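Local coordinates for protein similar to sp|P32453 Saccharomyces cerevisiae YNL315c ATP11 (Candida glabrata CBS 138, PDB 2P4F) that probably acts as a mitochondrial chaperone of the ATP11 family that binds unfolded protein, at residues A[191-200]-A[211-222]. Sequence-based numbering, arbitrary orientation.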
loop_
_atom_site.group_PDB
_atom_site.type_symbol
_atom_site.label_atom_id
_atom_site.label_comp_id
_atom_site.label_asym_id
_atom_site.label_seq_id
_atom_site.Cartn_x
_atom_site.Cartn_y
_atom_site.Cartn_z
ATOM N N PRO A 191 -13.769 -1.247 -8.820
ATOM C CA PRO A 191 -13.112 -0.370 -9.782
ATOM C C PRO A 191 -12.550 0.879 -9.126
ATOM O O PRO A 191 -11.596 1.472 -9.694
ATOM C CB PRO A 191 -14.229 0.031 -10.760
ATOM C CG PRO A 191 -15.505 -0.369 -10.131
ATOM C CD PRO A 191 -15.204 -1.442 -9.118
ATOM N N ASN A 192 -13.104 1.283 -7.979
ATOM C CA ASN A 192 -12.560 2.506 -7.367
ATOM C C ASN A 192 -11.849 2.266 -6.042
ATOM O O ASN A 192 -11.528 3.203 -5.291
ATOM C CB ASN A 192 -13.709 3.495 -7.086
ATOM C CG ASN A 192 -14.219 4.036 -8.412
ATOM O OD1 ASN A 192 -13.431 4.645 -9.146
ATOM N ND2 ASN A 192 -15.488 3.803 -8.719
ATOM N N THR A 193 -11.582 0.977 -5.719
ATOM C CA THR A 193 -11.085 0.674 -4.375
ATOM C C THR A 193 -10.048 -0.429 -4.427
ATOM O O THR A 193 -10.366 -1.561 -4.830
ATOM C CB THR A 193 -12.245 0.215 -3.468
ATOM O OG1 THR A 193 -13.401 1.059 -3.661
ATOM C CG2 THR A 193 -11.893 0.304 -1.969
ATOM N N VAL A 194 -8.830 -0.108 -4.010
ATOM C CA VAL A 194 -7.685 -1.038 -4.105
ATOM C C VAL A 194 -7.123 -1.207 -2.727
ATOM O O VAL A 194 -6.981 -0.197 -2.003
ATOM C CB VAL A 194 -6.627 -0.454 -5.062
ATOM C CG1 VAL A 194 -5.386 -1.369 -5.091
ATOM C CG2 VAL A 194 -7.214 -0.284 -6.469
ATOM N N HIS A 195 -6.850 -2.442 -2.300
ATOM C CA HIS A 195 -6.337 -2.664 -0.956
ATOM C C HIS A 195 -4.899 -3.186 -1.009
ATOM O O HIS A 195 -4.565 -3.930 -1.944
ATOM C CB HIS A 195 -7.182 -3.723 -0.233
ATOM C CG HIS A 195 -8.604 -3.287 -0.009
ATOM N ND1 HIS A 195 -9.540 -4.196 0.448
ATOM C CD2 HIS A 195 -9.216 -2.075 -0.093
ATOM C CE1 HIS A 195 -10.686 -3.515 0.602
ATOM N NE2 HIS A 195 -10.544 -2.227 0.280
ATOM N N CYS A 196 -4.111 -2.847 -0.012
ATOM C CA CYS A 196 -2.780 -3.440 0.149
ATOM C C CYS A 196 -2.754 -4.052 1.538
ATOM O O CYS A 196 -3.016 -3.297 2.526
ATOM C CB CYS A 196 -1.707 -2.344 -0.052
ATOM S SG CYS A 196 -0.046 -3.094 0.103
ATOM N N LEU A 197 -2.510 -5.344 1.705
ATOM C CA LEU A 197 -2.574 -6.048 2.964
ATOM C C LEU A 197 -1.166 -6.526 3.317
ATOM O O LEU A 197 -0.513 -7.126 2.433
ATOM C CB LEU A 197 -3.478 -7.273 2.843
ATOM C CG LEU A 197 -4.886 -7.061 2.222
ATOM C CD1 LEU A 197 -5.637 -8.396 2.270
ATOM C CD2 LEU A 197 -5.623 -5.937 2.896
ATOM N N ILE A 198 -0.702 -6.289 4.517
ATOM C CA ILE A 198 0.622 -6.723 4.937
ATOM C C ILE A 198 0.483 -7.645 6.137
ATOM O O ILE A 198 -0.154 -7.296 7.137
ATOM C CB ILE A 198 1.546 -5.503 5.182
ATOM C CG1 ILE A 198 1.460 -4.456 4.052
ATOM C CG2 ILE A 198 2.997 -5.989 5.386
ATOM C CD1 ILE A 198 2.350 -3.228 4.302
ATOM N N THR A 199 1.084 -8.841 6.034
ATOM C CA THR A 199 0.904 -9.934 6.966
ATOM C C THR A 199 2.254 -10.547 7.338
ATOM O O THR A 199 3.120 -10.717 6.455
ATOM C CB THR A 199 0.066 -11.059 6.319
ATOM O OG1 THR A 199 -1.143 -10.472 5.824
ATOM C CG2 THR A 199 -0.269 -12.134 7.338
ATOM N N SER A 200 2.435 -10.857 8.600
ATOM C CA SER A 200 3.732 -11.473 8.911
ATOM C C SER A 200 3.846 -12.891 8.387
ATOM O O SER A 200 2.939 -13.717 8.640
ATOM C CB SER A 200 3.945 -11.444 10.419
ATOM O OG SER A 200 5.177 -12.052 10.761
ATOM N N ALA A 211 -3.267 -14.745 11.342
ATOM C CA ALA A 211 -3.653 -14.896 9.956
ATOM C C ALA A 211 -4.164 -13.561 9.425
ATOM O O ALA A 211 -4.077 -13.245 8.230
ATOM C CB ALA A 211 -4.747 -15.957 9.819
ATOM N N LYS A 212 -4.709 -12.717 10.311
ATOM C CA LYS A 212 -5.125 -11.358 9.931
ATOM C C LYS A 212 -3.928 -10.480 9.539
ATOM O O LYS A 212 -2.932 -10.498 10.237
ATOM C CB LYS A 212 -5.874 -10.801 11.141
ATOM C CG LYS A 212 -6.387 -9.428 11.293
ATOM C CD LYS A 212 -7.208 -9.255 12.581
ATOM C CE LYS A 212 -6.349 -9.566 13.803
ATOM N NZ LYS A 212 -6.533 -8.550 14.882
ATOM N N PRO A 213 -4.012 -9.688 8.484
ATOM C CA PRO A 213 -2.938 -8.737 8.219
ATOM C C PRO A 213 -2.770 -7.797 9.398
ATOM O O PRO A 213 -3.741 -7.337 9.986
ATOM C CB PRO A 213 -3.408 -7.911 7.016
ATOM C CG PRO A 213 -4.594 -8.618 6.498
ATOM C CD PRO A 213 -5.127 -9.595 7.522
ATOM N N HIS A 214 -1.533 -7.454 9.745
ATOM C CA HIS A 214 -1.387 -6.416 10.781
ATOM C C HIS A 214 -1.645 -5.029 10.215
ATOM O O HIS A 214 -1.942 -4.110 10.987
ATOM C CB HIS A 214 0.006 -6.477 11.383
ATOM C CG HIS A 214 1.145 -6.477 10.403
ATOM N ND1 HIS A 214 1.487 -5.357 9.679
ATOM C CD2 HIS A 214 2.026 -7.492 10.092
ATOM C CE1 HIS A 214 2.549 -5.671 8.921
ATOM N NE2 HIS A 214 2.882 -6.959 9.159
ATOM N N THR A 215 -1.515 -4.847 8.904
ATOM C CA THR A 215 -1.702 -3.522 8.273
ATOM C C THR A 215 -2.620 -3.680 7.060
ATOM O O THR A 215 -2.303 -4.546 6.191
ATOM C CB THR A 215 -0.351 -2.939 7.848
ATOM O OG1 THR A 215 0.450 -2.742 9.028
ATOM C CG2 THR A 215 -0.521 -1.542 7.221
ATOM N N THR A 216 -3.686 -2.920 6.972
ATOM C CA THR A 216 -4.543 -2.947 5.771
ATOM C C THR A 216 -4.618 -1.527 5.274
ATOM O O THR A 216 -4.904 -0.592 6.074
ATOM C CB THR A 216 -5.948 -3.450 6.126
ATOM O OG1 THR A 216 -5.812 -4.868 6.461
ATOM C CG2 THR A 216 -6.944 -3.405 4.986
ATOM N N ILE A 217 -4.400 -1.291 4.008
ATOM C CA ILE A 217 -4.422 0.036 3.413
ATOM C C ILE A 217 -5.471 0.026 2.309
ATOM O O ILE A 217 -5.501 -0.889 1.499
ATOM C CB ILE A 217 -3.038 0.417 2.863
ATOM C CG1 ILE A 217 -1.940 0.267 3.965
ATOM C CG2 ILE A 217 -3.096 1.795 2.278
ATOM C CD1 ILE A 217 -0.553 0.271 3.479
ATOM N N GLN A 218 -6.310 1.100 2.292
ATOM C CA GLN A 218 -7.242 1.285 1.205
ATOM C C GLN A 218 -6.793 2.507 0.387
ATOM O O GLN A 218 -6.422 3.534 1.003
ATOM C CB GLN A 218 -8.681 1.572 1.665
ATOM C CG GLN A 218 -9.324 0.446 2.506
ATOM C CD GLN A 218 -10.820 0.755 2.590
ATOM O OE1 GLN A 218 -11.153 1.725 3.335
ATOM N NE2 GLN A 218 -11.674 0.032 1.854
ATOM N N PHE A 219 -6.867 2.338 -0.951
ATOM C CA PHE A 219 -6.701 3.463 -1.868
ATOM C C PHE A 219 -8.011 3.665 -2.581
ATOM O O PHE A 219 -8.500 2.731 -3.208
ATOM C CB PHE A 219 -5.588 3.161 -2.869
ATOM C CG PHE A 219 -4.222 3.050 -2.244
ATOM C CD1 PHE A 219 -3.383 4.152 -2.092
ATOM C CD2 PHE A 219 -3.758 1.803 -1.819
ATOM C CE1 PHE A 219 -2.101 4.080 -1.528
ATOM C CE2 PHE A 219 -2.497 1.705 -1.244
ATOM C CZ PHE A 219 -1.667 2.821 -1.131
ATOM N N HIS A 220 -8.560 4.872 -2.452
ATOM C CA HIS A 220 -9.852 5.173 -3.068
ATOM C C HIS A 220 -9.641 5.981 -4.318
ATOM O O HIS A 220 -9.001 7.032 -4.231
ATOM C CB HIS A 220 -10.706 6.002 -2.084
ATOM C CG HIS A 220 -10.924 5.190 -0.841
ATOM N ND1 HIS A 220 -11.833 4.160 -0.776
ATOM C CD2 HIS A 220 -10.301 5.298 0.371
ATOM C CE1 HIS A 220 -11.777 3.647 0.441
ATOM N NE2 HIS A 220 -10.840 4.309 1.174
ATOM N N LEU A 221 -10.141 5.545 -5.447
ATOM C CA LEU A 221 -9.883 6.174 -6.744
ATOM C C LEU A 221 -11.055 6.979 -7.272
ATOM O O LEU A 221 -11.056 7.442 -8.401
ATOM C CB LEU A 221 -9.564 5.056 -7.779
ATOM C CG LEU A 221 -8.493 4.044 -7.357
ATOM C CD1 LEU A 221 -8.246 3.140 -8.564
ATOM C CD2 LEU A 221 -7.235 4.698 -6.835
ATOM N N ASP A 222 -12.109 7.157 -6.470
ATOM C CA ASP A 222 -13.355 7.775 -6.855
ATOM C C ASP A 222 -13.135 9.194 -7.383
ATOM O O ASP A 222 -13.976 9.648 -8.201
ATOM C CB ASP A 222 -14.313 7.816 -5.652
ATOM C CG ASP A 222 -14.465 6.446 -5.006
ATOM O OD1 ASP A 222 -15.649 5.957 -5.004
ATOM O OD2 ASP A 222 -13.499 5.852 -4.440
HETATM O O HOH W 1 -13.556 3.697 -2.822
HETATM O O HOH W 2 0.076 -10.528 10.384
#
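His195 and Gln218 face each other in a non-hydrogen-bonded pair of the antiparallel strands 193-200 and 215-220, and their side chains run alongside one another. In Gln218, CB lies 4.1 Å from His195 CD2; CG, anti to its own carbonyl carbon (chi1 -61°), passes beside the imidazole, 3.6 Å from CD2. The extended chain then brings the amide to the ring nitrogen: Gln218 NE2 donates a nearly straight bond (175°, 3.0 Å) to His195 NE2; the acceptor lies in the amide plane, whereas the donor lies 34° out of the imidazole plane. With the amide as donor, His195 NE2 probably carries no proton. Gln218 NE2 also donates to Lys100 O, and OE1 is held by Tyr105 and Asn233, so the whole amide is fixed. On the same face Leu197 CD2 packs on Thr216 CG2 at 3.5 Å. Near the end of the pair, a water joins Thr193 OG1 and His220 ND1, and donates to Asp222 OD2. Val194, Cys196, Ile217 and Phe219 point to the other face, where Val194 and Phe219 meet helix 140-153. At the start of strand 215-220, Ile198 O sits 3.4 Å above the centre of the His214 ring; His214 ND1 shares a hydrogen bond with Thr215 OG1 (2.9 Å), and NE2 bonds to Gln182. The arrangement is a pair of central strands in the six-stranded antiparallel half barrel, with a classic beta bulge where His214 and Thr215 both face Ile198.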